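Local coordinates for sialidase B (Streptococcus pneumoniae serotype 4, PDB 4XJW), which cleaves terminal sialic acid residues from oligosaccharides, glycoproteins and glycolipids as a family 33 glycosyl hydrolase that works as an intramolecular trans-sialidase, at residues G58-Y63 with N154-E159; S53-G58 with I145-L150; V76-A81 with S140-I145; S45-F50 with Y161-S166. The protein carries 1 engineered substitution. One frame throughout, in Å; residues are numbered along the deposited sequence.

Interaction 1. Residues G58-Y63 with N154-E159; sequences GFKNNY and NREGKE. With PO4 (phosphate ion), chain D.
R155 grips the backbone carbonyl of K60 side-on with two nitrogens, both on the same oxygen. Its NE reaches K60 O at 2.8 Å and its NH2 reaches the same atom at 3.1 Å, from one face of the carbonyl, while that oxygen stays in the guanidinium plane. The bend at chi3 (72°) sets the edge of the guanidinium against K60 O. The rest of its edge is used too: NH1 gives a nearly straight bond to phosphate O1, NH2 bonds phosphate O2 at 2.8 Å, and N61 OD1 takes a weak bond from NH2. Y63 lies over one face, with its OH above the guanidinium centre and the ring plane tilted 55° to it; the hydroxyl itself is bonded to E77 and R79. Next along the chain, E156 OE2 receives G58 N at 2.9 Å on its anti lone pair, and water 1 links the same oxygen to K60 N. The parts joined are two turns of the N-terminal domain: the type I turn F59-N62 between strands 46-53 and 63-69, and the type I' hairpin R155-K158. The ion probably comes from the crystallisation liquor, yet R155 and R79 together bind it, consistent with a positively charged patch that can hold a small anion.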
loop_
_atom_site.group_PDB
_atom_site.type_symbol
_atom_site.label_atom_id
_atom_site.label_comp_id
_atom_site.label_asym_id
_atom_site.label_seq_id
_atom_site.Cartn_x
_atom_site.Cartn_y
_atom_site.Cartn_z
ATOM N N GLY A 58 25.832 -35.891 13.689
ATOM C CA GLY A 58 26.754 -34.914 14.244
ATOM C C GLY A 58 26.881 -33.628 13.441
ATOM O O GLY A 58 27.549 -32.690 13.879
ATOM N N PHE A 59 26.254 -33.577 12.265
ATOM C CA PHE A 59 26.386 -32.406 11.394
ATOM C C PHE A 59 25.036 -31.814 10.992
ATOM O O PHE A 59 24.874 -31.341 9.859
ATOM C CB PHE A 59 27.205 -32.758 10.145
ATOM C CG PHE A 59 28.638 -33.102 10.444
ATOM C CD1 PHE A 59 29.607 -32.110 10.480
ATOM C CD2 PHE A 59 29.009 -34.414 10.712
ATOM C CE1 PHE A 59 30.931 -32.418 10.766
ATOM C CE2 PHE A 59 30.330 -34.731 10.994
ATOM C CZ PHE A 59 31.292 -33.734 11.022
ATOM N N LYS A 60 24.075 -31.829 11.913
ATOM C CA LYS A 60 22.717 -31.428 11.570
ATOM C C LYS A 60 22.603 -29.937 11.264
ATOM O O LYS A 60 21.623 -29.514 10.660
ATOM C CB LYS A 60 21.719 -31.836 12.653
ATOM C CG LYS A 60 21.697 -30.924 13.853
ATOM C CD LYS A 60 20.605 -31.354 14.817
ATOM C CE LYS A 60 20.333 -30.266 15.838
ATOM N NZ LYS A 60 21.592 -29.664 16.336
ATOM N N ASN A 61 23.593 -29.147 11.677
ATOM C CA ASN A 61 23.583 -27.712 11.396
ATOM C C ASN A 61 24.502 -27.323 10.248
ATOM O O ASN A 61 25.020 -26.207 10.195
ATOM C CB ASN A 61 23.918 -26.917 12.662
ATOM C CG ASN A 61 22.898 -27.120 13.751
ATOM O OD1 ASN A 61 21.741 -27.452 13.477
ATOM N ND2 ASN A 61 23.318 -26.934 15.003
ATOM N N ASN A 62 24.715 -28.262 9.331
ATOM C CA ASN A 62 25.488 -27.996 8.139
ATOM C C ASN A 62 24.597 -28.177 6.926
ATOM O O ASN A 62 24.528 -29.274 6.359
ATOM C CB ASN A 62 26.678 -28.955 8.028
ATOM C CG ASN A 62 27.846 -28.556 8.904
ATOM O OD1 ASN A 62 27.674 -27.983 9.982
ATOM N ND2 ASN A 62 29.059 -28.867 8.440
ATOM N N TYR A 63 23.902 -27.111 6.529
ATOM C CA TYR A 63 23.022 -27.186 5.367
ATOM C C TYR A 63 22.645 -25.830 4.811
ATOM O O TYR A 63 22.754 -24.804 5.489
ATOM C CB TYR A 63 21.743 -27.974 5.670
ATOM C CG TYR A 63 20.809 -27.327 6.670
ATOM C CD1 TYR A 63 20.933 -27.588 8.026
ATOM C CD2 TYR A 63 19.786 -26.474 6.258
ATOM C CE1 TYR A 63 20.086 -27.022 8.937
ATOM C CE2 TYR A 63 18.926 -25.895 7.184
ATOM C CZ TYR A 63 19.084 -26.176 8.522
ATOM O OH TYR A 63 18.247 -25.613 9.459
ATOM N N ASN A 154 17.684 -33.046 4.428
ATOM C CA ASN A 154 18.151 -34.267 5.082
ATOM C C ASN A 154 19.162 -33.939 6.175
ATOM O O ASN A 154 20.283 -33.520 5.888
ATOM C CB ASN A 154 18.756 -35.222 4.043
ATOM C CG ASN A 154 19.137 -36.573 4.630
ATOM O OD1 ASN A 154 19.615 -36.659 5.754
ATOM N ND2 ASN A 154 18.922 -37.634 3.866
ATOM N N ARG A 155 18.760 -34.147 7.425
ATOM C CA ARG A 155 19.630 -33.883 8.571
ATOM C C ARG A 155 19.775 -35.157 9.398
ATOM O O ARG A 155 18.779 -35.737 9.824
ATOM C CB ARG A 155 19.058 -32.741 9.419
ATOM C CG ARG A 155 18.707 -31.491 8.607
ATOM C CD ARG A 155 17.952 -30.473 9.457
ATOM N NE ARG A 155 18.815 -29.812 10.441
ATOM C CZ ARG A 155 18.374 -29.139 11.496
ATOM N NH1 ARG A 155 17.074 -29.041 11.733
ATOM N NH2 ARG A 155 19.236 -28.560 12.325
ATOM N N GLU A 156 21.018 -35.592 9.597
ATOM C CA GLU A 156 21.311 -36.847 10.299
ATOM C C GLU A 156 20.536 -38.032 9.709
ATOM O O GLU A 156 20.088 -38.928 10.429
ATOM C CB GLU A 156 21.075 -36.704 11.808
ATOM C CG GLU A 156 21.873 -35.557 12.431
ATOM C CD GLU A 156 21.940 -35.631 13.945
ATOM O OE1 GLU A 156 20.869 -35.659 14.587
ATOM O OE2 GLU A 156 23.067 -35.661 14.490
ATOM N N GLY A 157 20.379 -38.022 8.388
ATOM C CA GLY A 157 19.717 -39.113 7.694
ATOM C C GLY A 157 18.203 -39.096 7.777
ATOM O O GLY A 157 17.549 -40.060 7.373
ATOM N N LYS A 158 17.631 -38.016 8.299
ATOM C CA LYS A 158 16.176 -37.929 8.394
ATOM C C LYS A 158 15.605 -36.676 7.728
ATOM O O LYS A 158 16.306 -35.671 7.584
ATOM C CB LYS A 158 15.726 -38.067 9.844
ATOM C CG LYS A 158 16.277 -39.346 10.481
ATOM C CD LYS A 158 15.902 -39.503 11.927
ATOM C CE LYS A 158 16.794 -40.546 12.586
ATOM N NZ LYS A 158 18.227 -40.129 12.501
ATOM N N GLU A 159 14.341 -36.754 7.311
ATOM C CA GLU A 159 13.701 -35.666 6.564
ATOM C C GLU A 159 13.183 -34.583 7.493
ATOM O O GLU A 159 12.431 -34.866 8.430
ATOM C CB GLU A 159 12.509 -36.185 5.756
ATOM C CG GLU A 159 12.800 -37.235 4.708
ATOM C CD GLU A 159 11.512 -37.833 4.157
ATOM O OE1 GLU A 159 10.611 -38.152 4.971
ATOM O OE2 GLU A 159 11.391 -37.967 2.922
HETATM P P PO4 D . 17.056 -26.055 13.777
HETATM O O1 PO4 D . 16.312 -27.357 13.924
HETATM O O2 PO4 D . 18.552 -26.303 13.789
HETATM O O3 PO4 D . 16.651 -25.436 12.450
HETATM O O4 PO4 D . 16.672 -25.138 14.910
HETATM O O HOH W 1 24.148 -33.058 14.617
#

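Interaction 2. Residues S53-G58 with I145-L150; sequences SNSKAG and IDKATL
D146 swings its carboxylate back over its own backbone, CG lying between N and carbonyl carbon (chi1 59°), and S55 does likewise with OG (chi1 67°), which brings the two polar ends together. D146 OD1 then takes two bonds from one residue: S55 OG at 2.7 Å and S55 N at 2.9 Å. Both come to its syn side but from opposite faces of the carboxylate, each about 30° out of plane. The other oxygen, D146 OD2, lies against the aliphatic part of K56, 3.5 Å from CG. K147 passes with CB beside S53 OG and CG beside S55 OG, before its amine forms a salt bridge with D18. On the backbone this is a classic beta bulge where strand 147-150 joins 46-53 in the antiparallel sheet of the N-terminal domain: D146 and K147 both face S53. S53 O receives D146 N at 2.9 Å and, weakly, K147 N, while S53 N returns a bond to K147 O. After S53, strand 46-53 gives way to an Asx turn, N54 OD1 accepting K56 N at 2.9 Å. S53 OG bonds N154 O and accepts a hydrogen bond from water 2, which sits 2.8 Å from T149 OG1.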
loop_
_atom_site.group_PDB
_atom_site.type_symbol
_atom_site.label_atom_id
_atom_site.label_comp_id
_atom_site.label_asym_id
_atom_site.label_seq_id
_atom_site.Cartn_x
_atom_site.Cartn_y
_atom_site.Cartn_z
ATOM N N SER A 53 22.655 -30.538 2.018
ATOM C CA SER A 53 23.071 -30.752 3.396
ATOM C C SER A 53 24.189 -31.758 3.581
ATOM O O SER A 53 24.373 -32.657 2.770
ATOM C CB SER A 53 21.878 -31.221 4.231
ATOM O OG SER A 53 21.477 -32.518 3.824
ATOM N N ASN A 54 24.922 -31.599 4.679
ATOM C CA ASN A 54 25.702 -32.692 5.234
ATOM C C ASN A 54 24.708 -33.526 6.029
ATOM O O ASN A 54 24.176 -33.069 7.043
ATOM C CB ASN A 54 26.810 -32.161 6.145
ATOM C CG ASN A 54 27.673 -33.272 6.738
ATOM O OD1 ASN A 54 27.241 -34.419 6.858
ATOM N ND2 ASN A 54 28.894 -32.926 7.119
ATOM N N SER A 55 24.449 -34.745 5.568
ATOM C CA SER A 55 23.407 -35.570 6.167
ATOM C C SER A 55 23.913 -36.486 7.282
ATOM O O SER A 55 23.152 -37.288 7.811
ATOM C CB SER A 55 22.731 -36.425 5.102
ATOM O OG SER A 55 23.630 -37.384 4.581
ATOM N N LYS A 56 25.187 -36.367 7.638
ATOM C CA LYS A 56 25.784 -37.287 8.607
ATOM C C LYS A 56 25.422 -36.960 10.050
ATOM O O LYS A 56 25.176 -35.803 10.399
ATOM C CB LYS A 56 27.302 -37.323 8.443
ATOM C CG LYS A 56 27.742 -37.869 7.096
ATOM C CD LYS A 56 29.249 -37.963 7.014
ATOM C CE LYS A 56 29.687 -38.652 5.732
ATOM N NZ LYS A 56 31.066 -39.212 5.858
ATOM N N ALA A 57 25.397 -37.991 10.892
ATOM C CA ALA A 57 25.187 -37.796 12.321
ATOM C C ALA A 57 26.242 -36.829 12.839
ATOM O O ALA A 57 27.405 -36.919 12.451
ATOM C CB ALA A 57 25.275 -39.124 13.056
ATOM N N GLY A 58 25.832 -35.891 13.689
ATOM C CA GLY A 58 26.754 -34.914 14.244
ATOM C C GLY A 58 26.881 -33.628 13.441
ATOM O O GLY A 58 27.549 -32.690 13.879
ATOM N N ILE A 145 28.932 -31.495 2.816
ATOM C CA ILE A 145 27.713 -31.655 2.029
ATOM C C ILE A 145 27.760 -32.967 1.242
ATOM O O ILE A 145 28.766 -33.270 0.596
ATOM C CB ILE A 145 27.474 -30.461 1.070
ATOM C CG1 ILE A 145 26.723 -29.340 1.792
ATOM C CG2 ILE A 145 26.661 -30.891 -0.134
ATOM C CD1 ILE A 145 26.460 -28.139 0.909
ATOM N N ASP A 146 26.690 -33.753 1.341
ATOM C CA ASP A 146 26.607 -35.038 0.653
ATOM C C ASP A 146 25.205 -35.368 0.146
ATOM O O ASP A 146 24.967 -36.461 -0.366
ATOM C CB ASP A 146 27.133 -36.176 1.549
ATOM C CG ASP A 146 26.377 -36.307 2.873
ATOM O OD1 ASP A 146 25.201 -35.896 2.978
ATOM O OD2 ASP A 146 26.974 -36.855 3.829
ATOM N N LYS A 147 24.278 -34.422 0.272
ATOM C CA LYS A 147 22.901 -34.651 -0.155
ATOM C C LYS A 147 22.300 -33.408 -0.784
ATOM O O LYS A 147 22.465 -32.307 -0.256
ATOM C CB LYS A 147 22.032 -35.035 1.033
ATOM C CG LYS A 147 22.254 -36.427 1.563
ATOM C CD LYS A 147 21.728 -37.470 0.601
ATOM C CE LYS A 147 21.674 -38.834 1.275
ATOM N NZ LYS A 147 21.176 -39.878 0.341
ATOM N N ALA A 148 21.610 -33.594 -1.909
ATOM C CA ALA A 148 20.794 -32.544 -2.517
ATOM C C ALA A 148 19.356 -33.044 -2.538
ATOM O O ALA A 148 19.090 -34.164 -2.982
ATOM C CB ALA A 148 21.282 -32.227 -3.920
ATOM N N THR A 149 18.426 -32.228 -2.052
ATOM C CA THR A 149 17.081 -32.705 -1.784
ATOM C C THR A 149 16.015 -31.735 -2.278
ATOM O O THR A 149 16.185 -30.517 -2.189
ATOM C CB THR A 149 16.889 -32.913 -0.275
ATOM O OG1 THR A 149 18.002 -33.646 0.245
ATOM C CG2 THR A 149 15.603 -33.678 0.020
ATOM N N LEU A 150 14.922 -32.280 -2.809
ATOM C CA LEU A 150 13.725 -31.482 -3.074
ATOM C C LEU A 150 12.619 -31.817 -2.077
ATOM O O LEU A 150 12.389 -32.987 -1.764
ATOM C CB LEU A 150 13.222 -31.725 -4.493
ATOM C CG LEU A 150 14.229 -31.447 -5.594
ATOM C CD1 LEU A 150 13.633 -31.810 -6.945
ATOM C CD2 LEU A 150 14.653 -29.978 -5.556
HETATM O O HOH W 2 19.155 -32.021 2.272
#

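Interaction 3. Residues V76-A81 with S140-I145; sequences VEIRDA and SNINGI. With PO4 (phosphate ion), chain D.
D80 reaches across to the turn I142-I145 with CG anti to its backbone N (chi1 -174°). CB points toward the turn; CG comes 3.8 Å from N143 N; OD1 runs beside N143 CB at 4.0 Å; and OD2, at the tip, receives the backbone N-H of N143 at 2.7 Å. That bond is nearly straight at the hydrogen (167°), although the donor stands 40° above the carboxylate plane. D80 OD2 also lies 3.4 Å from I142 CA, and K83 adds a salt bridge to the same oxygen and probably balances its charge. The join is between the end of strand 74-80, in the antiparallel sheet of the N-terminal domain, and the type II turn that leads toward strand 147-150. Beside the aspartate, I142 lays CG2 3.4 Å from R79 O, and its CD1 meets I78 CG2 in a looser apolar contact. R79 points away from the turn. Its NH1 bonds phosphate O2 at 2.7 Å, in the guanidinium plane, and also bonds the hydroxyl of Y63, while its NE goes to N86.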
loop_
_atom_site.group_PDB
_atom_site.type_symbol
_atom_site.label_atom_id
_atom_site.label_comp_id
_atom_site.label_asym_id
_atom_site.label_seq_id
_atom_site.Cartn_x
_atom_site.Cartn_y
_atom_site.Cartn_z
ATOM N N VAL A 76 15.873 -18.323 3.189
ATOM C CA VAL A 76 16.963 -19.284 3.074
ATOM C C VAL A 76 17.676 -19.424 4.412
ATOM O O VAL A 76 17.688 -18.503 5.235
ATOM C CB VAL A 76 18.023 -18.906 2.019
ATOM C CG1 VAL A 76 17.421 -18.889 0.614
ATOM C CG2 VAL A 76 18.682 -17.578 2.363
ATOM N N GLU A 77 18.278 -20.594 4.605
ATOM C CA GLU A 77 19.206 -20.833 5.693
ATOM C C GLU A 77 20.542 -21.221 5.071
ATOM O O GLU A 77 20.579 -21.941 4.070
ATOM C CB GLU A 77 18.716 -21.984 6.550
ATOM C CG GLU A 77 17.452 -21.733 7.307
ATOM C CD GLU A 77 17.371 -22.647 8.499
ATOM O OE1 GLU A 77 18.039 -22.352 9.516
ATOM O OE2 GLU A 77 16.679 -23.676 8.401
ATOM N N ILE A 78 21.634 -20.719 5.646
ATOM C CA ILE A 78 22.974 -21.089 5.196
ATOM C C ILE A 78 23.812 -21.324 6.441
ATOM O O ILE A 78 24.128 -20.380 7.172
ATOM C CB ILE A 78 23.605 -20.014 4.280
ATOM C CG1 ILE A 78 22.548 -19.361 3.391
ATOM C CG2 ILE A 78 24.688 -20.619 3.412
ATOM C CD1 ILE A 78 22.714 -17.877 3.228
ATOM N N ARG A 79 24.145 -22.588 6.705
ATOM C CA ARG A 79 24.690 -22.960 8.009
ATOM C C ARG A 79 25.890 -23.886 7.898
ATOM O O ARG A 79 25.875 -24.845 7.125
ATOM C CB ARG A 79 23.612 -23.647 8.849
ATOM C CG ARG A 79 22.306 -22.871 8.930
ATOM C CD ARG A 79 21.304 -23.565 9.815
ATOM N NE ARG A 79 21.752 -23.571 11.201
ATOM C CZ ARG A 79 21.124 -24.181 12.202
ATOM N NH1 ARG A 79 20.002 -24.859 11.982
ATOM N NH2 ARG A 79 21.629 -24.116 13.427
ATOM N N ASP A 80 26.918 -23.602 8.689
ATOM C CA ASP A 80 28.103 -24.455 8.750
ATOM C C ASP A 80 28.666 -24.327 10.159
ATOM O O ASP A 80 29.185 -23.274 10.531
ATOM C CB ASP A 80 29.140 -24.011 7.713
ATOM C CG ASP A 80 30.345 -24.948 7.627
ATOM O OD1 ASP A 80 30.904 -25.315 8.680
ATOM O OD2 ASP A 80 30.743 -25.298 6.496
ATOM N N ALA A 81 28.549 -25.394 10.943
ATOM C CA ALA A 81 28.920 -25.358 12.354
ATOM C C ALA A 81 30.422 -25.212 12.547
ATOM O O ALA A 81 30.872 -24.623 13.526
ATOM C CB ALA A 81 28.421 -26.597 13.060
ATOM N N SER A 140 28.103 -24.202 -1.861
ATOM C CA SER A 140 28.846 -25.386 -2.272
ATOM C C SER A 140 29.987 -25.729 -1.317
ATOM O O SER A 140 30.625 -26.772 -1.455
ATOM C CB SER A 140 29.433 -25.159 -3.660
ATOM O OG SER A 140 30.327 -24.060 -3.625
ATOM N N ASN A 141 30.269 -24.853 -0.360
ATOM C CA ASN A 141 31.410 -25.089 0.514
ATOM C C ASN A 141 31.016 -25.356 1.961
ATOM O O ASN A 141 31.838 -25.247 2.873
ATOM C CB ASN A 141 32.420 -23.942 0.428
ATOM C CG ASN A 141 33.802 -24.346 0.923
ATOM O OD1 ASN A 141 34.257 -25.467 0.682
ATOM N ND2 ASN A 141 34.468 -23.439 1.626
ATOM N N ILE A 142 29.755 -25.713 2.179
ATOM C CA ILE A 142 29.345 -26.159 3.504
ATOM C C ILE A 142 30.043 -27.494 3.802
ATOM O O ILE A 142 30.007 -28.420 2.990
ATOM C CB ILE A 142 27.813 -26.262 3.625
ATOM C CG1 ILE A 142 27.190 -24.865 3.556
ATOM C CG2 ILE A 142 27.413 -26.955 4.911
ATOM C CD1 ILE A 142 25.708 -24.861 3.231
ATOM N N ASN A 143 30.712 -27.568 4.949
ATOM C CA ASN A 143 31.544 -28.727 5.270
ATOM C C ASN A 143 30.784 -30.045 5.228
ATOM O O ASN A 143 29.793 -30.223 5.936
ATOM C CB ASN A 143 32.202 -28.554 6.638
ATOM C CG ASN A 143 33.242 -29.631 6.921
ATOM O OD1 ASN A 143 33.968 -30.062 6.018
ATOM N ND2 ASN A 143 33.307 -30.079 8.168
ATOM N N GLY A 144 31.238 -30.955 4.374
ATOM C CA GLY A 144 30.674 -32.293 4.329
ATOM C C GLY A 144 29.336 -32.466 3.634
ATOM O O GLY A 144 28.669 -33.475 3.841
ATOM N N ILE A 145 28.932 -31.495 2.816
ATOM C CA ILE A 145 27.713 -31.655 2.029
ATOM C C ILE A 145 27.760 -32.967 1.242
ATOM O O ILE A 145 28.766 -33.270 0.596
ATOM C CB ILE A 145 27.474 -30.461 1.070
ATOM C CG1 ILE A 145 26.723 -29.340 1.792
ATOM C CG2 ILE A 145 26.661 -30.891 -0.134
ATOM C CD1 ILE A 145 26.460 -28.139 0.909
HETATM P P PO4 D . 17.056 -26.055 13.777
HETATM O O1 PO4 D . 16.312 -27.357 13.924
HETATM O O2 PO4 D . 18.552 -26.303 13.789
HETATM O O3 PO4 D . 16.651 -25.436 12.450
HETATM O O4 PO4 D . 16.672 -25.138 14.910
#

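Interaction 4. Residues S45-F50 with Y161-S166; sequences SLQALF and YLAKGS
Q47 makes two hydrogen bonds to K164 with its terminal amide. Q47 OE1 accepts K164 N at 2.9 Å and Q47 NE2 donates to K164 O at 3.2 Å, so the side chain pairs with both backbone polar groups of one residue, much as a strand neighbour would. Its CG stands between backbone N and carbonyl carbon (chi1 56°), and the chain then runs out extended to reach K164. Neither bond lies on a lone pair: each donor sits more than 40° above the carbonyl plane of its acceptor. OE1 is shared with N44 N. One backbone bond crosses as well, A48 N to Y161 O at 2.8 Å, and Q47 CA makes a CA-H...O contact with that same oxygen.

Water 3 donates to L46 O and to L162 O, tying together two carbonyls that cannot bond each other.

Among the apolar contacts, L46 CD2 rests 3.7 Å from CE1 of the Y161 ring, the two side chains running alongside one another. A48 CB meets Y161 CB, and the methyl of A163 packs on Q47 CB at 3.6 Å.

The short runs 46-48 and 161-164 are 90° apart, consistent with strand 46-53 being joined to the connection between strands 158-160 and 166-173 of the N-terminal domain by the Q47 amide and one backbone bond instead of a regular ladder.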
loop_
_atom_site.group_PDB
_atom_site.type_symbol
_atom_site.label_atom_id
_atom_site.label_comp_id
_atom_site.label_asym_id
_atom_site.label_seq_id
_atom_site.Cartn_x
_atom_site.Cartn_y
_atom_site.Cartn_z
ATOM N N SER A 45 2.918 -25.622 7.258
ATOM C CA SER A 45 3.224 -24.359 7.937
ATOM C C SER A 45 4.653 -23.861 7.665
ATOM O O SER A 45 4.873 -22.659 7.482
ATOM C CB SER A 45 2.950 -24.451 9.444
ATOM O OG SER A 45 3.719 -25.471 10.040
ATOM N N LEU A 46 5.601 -24.795 7.618
ATOM C CA LEU A 46 6.996 -24.513 7.275
ATOM C C LEU A 46 7.513 -25.678 6.446
ATOM O O LEU A 46 7.440 -26.828 6.882
ATOM C CB LEU A 46 7.862 -24.351 8.528
ATOM C CG LEU A 46 9.373 -24.280 8.267
ATOM C CD1 LEU A 46 9.748 -23.028 7.488
ATOM C CD2 LEU A 46 10.181 -24.349 9.547
ATOM N N GLN A 47 8.018 -25.392 5.248
ATOM C CA GLN A 47 8.503 -26.448 4.370
ATOM C C GLN A 47 9.685 -26.009 3.520
ATOM O O GLN A 47 9.727 -24.870 3.045
ATOM C CB GLN A 47 7.382 -26.964 3.467
ATOM C CG GLN A 47 6.680 -25.904 2.610
ATOM C CD GLN A 47 5.509 -26.479 1.832
ATOM O OE1 GLN A 47 4.824 -27.398 2.299
ATOM N NE2 GLN A 47 5.279 -25.957 0.637
ATOM N N ALA A 48 10.649 -26.917 3.355
ATOM C CA ALA A 48 11.798 -26.674 2.489
ATOM C C ALA A 48 11.472 -27.080 1.060
ATOM O O ALA A 48 10.921 -28.161 0.821
ATOM C CB ALA A 48 13.032 -27.440 2.996
ATOM N N LEU A 49 11.804 -26.214 0.107
ATOM C CA LEU A 49 11.624 -26.537 -1.293
ATOM C C LEU A 49 12.874 -27.229 -1.839
ATOM O O LEU A 49 12.785 -28.156 -2.650
ATOM C CB LEU A 49 11.317 -25.266 -2.090
ATOM C CG LEU A 49 10.020 -24.573 -1.666
ATOM C CD1 LEU A 49 9.818 -23.258 -2.402
ATOM C CD2 LEU A 49 8.819 -25.490 -1.864
ATOM N N PHE A 50 14.036 -26.784 -1.372
ATOM C CA PHE A 50 15.322 -27.267 -1.856
ATOM C C PHE A 50 16.287 -27.280 -0.693
ATOM O O PHE A 50 16.316 -26.338 0.102
ATOM C CB PHE A 50 15.840 -26.346 -2.974
ATOM C CG PHE A 50 17.256 -26.628 -3.404
ATOM C CD1 PHE A 50 17.528 -27.608 -4.351
ATOM C CD2 PHE A 50 18.313 -25.899 -2.873
ATOM C CE1 PHE A 50 18.834 -27.861 -4.754
ATOM C CE2 PHE A 50 19.620 -26.144 -3.274
ATOM C CZ PHE A 50 19.878 -27.127 -4.214
ATOM N N TYR A 161 11.310 -30.556 7.482
ATOM C CA TYR A 161 10.621 -29.522 6.707
ATOM C C TYR A 161 9.967 -30.066 5.435
ATOM O O TYR A 161 10.072 -29.466 4.359
ATOM C CB TYR A 161 11.590 -28.381 6.370
ATOM C CG TYR A 161 12.416 -27.938 7.551
ATOM C CD1 TYR A 161 11.808 -27.577 8.746
ATOM C CD2 TYR A 161 13.806 -27.896 7.479
ATOM C CE1 TYR A 161 12.548 -27.176 9.834
ATOM C CE2 TYR A 161 14.561 -27.501 8.571
ATOM C CZ TYR A 161 13.927 -27.146 9.742
ATOM O OH TYR A 161 14.656 -26.748 10.838
ATOM N N LEU A 162 9.289 -31.204 5.568
ATOM C CA LEU A 162 8.593 -31.838 4.451
ATOM C C LEU A 162 7.619 -30.883 3.764
ATOM O O LEU A 162 6.884 -30.149 4.423
ATOM C CB LEU A 162 7.854 -33.094 4.918
ATOM C CG LEU A 162 8.692 -34.358 5.072
ATOM C CD1 LEU A 162 7.856 -35.445 5.732
ATOM C CD2 LEU A 162 9.202 -34.825 3.713
ATOM N N ALA A 163 7.622 -30.913 2.436
ATOM C CA ALA A 163 6.819 -29.984 1.647
ATOM C C ALA A 163 5.647 -30.609 0.896
ATOM O O ALA A 163 5.723 -31.748 0.426
ATOM C CB ALA A 163 7.709 -29.229 0.685
ATOM N N LYS A 164 4.570 -29.831 0.777
ATOM C CA LYS A 164 3.453 -30.160 -0.093
ATOM C C LYS A 164 3.390 -29.107 -1.194
ATOM O O LYS A 164 3.243 -27.924 -0.899
ATOM C CB LYS A 164 2.148 -30.144 0.698
ATOM C CG LYS A 164 0.913 -30.478 -0.124
ATOM C CD LYS A 164 0.995 -31.877 -0.719
ATOM C CE LYS A 164 -0.339 -32.298 -1.317
ATOM N NZ LYS A 164 -0.338 -33.733 -1.717
ATOM N N GLY A 165 3.490 -29.533 -2.450
ATOM C CA GLY A 165 3.513 -28.619 -3.572
ATOM C C GLY A 165 4.124 -29.315 -4.762
ATOM O O GLY A 165 4.167 -30.542 -4.799
ATOM N N SER A 166 4.597 -28.548 -5.737
ATOM C CA SER A 166 5.267 -29.149 -6.875
ATOM C C SER A 166 6.334 -28.224 -7.427
ATOM O O SER A 166 6.183 -27.003 -7.413
ATOM C CB SER A 166 4.273 -29.523 -7.978
ATOM O OG SER A 166 3.662 -28.378 -8.539
HETATM O O HOH W 3 6.817 -29.525 7.166
#

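Overall arrangement
All four contacts belong to the N-terminal domain and lie away from the catalytic residues. Interactions 1, 2 and 3 cluster at one edge of it, with centres 6 to 11 Å apart; interaction 4 sits 16 to 19 Å from them, nearer the centre of the chain. All are partly buried; interactions 1, 2 and 3 each include exposed residues among those touching, interaction 4 none. Interactions 2, 3 and 4 reach the same sheet, and 2 and 4 lie at opposite ends of strand 46-53. Interactions 1 and 3 share the phosphate, through R155 and R79. Charged groups grip backbone or hydroxyl atoms in interactions 1, 2 and 3, interaction 2 adding a backbone bulge, whereas interaction 4 relies on a neutral amide, a water and apolar packing.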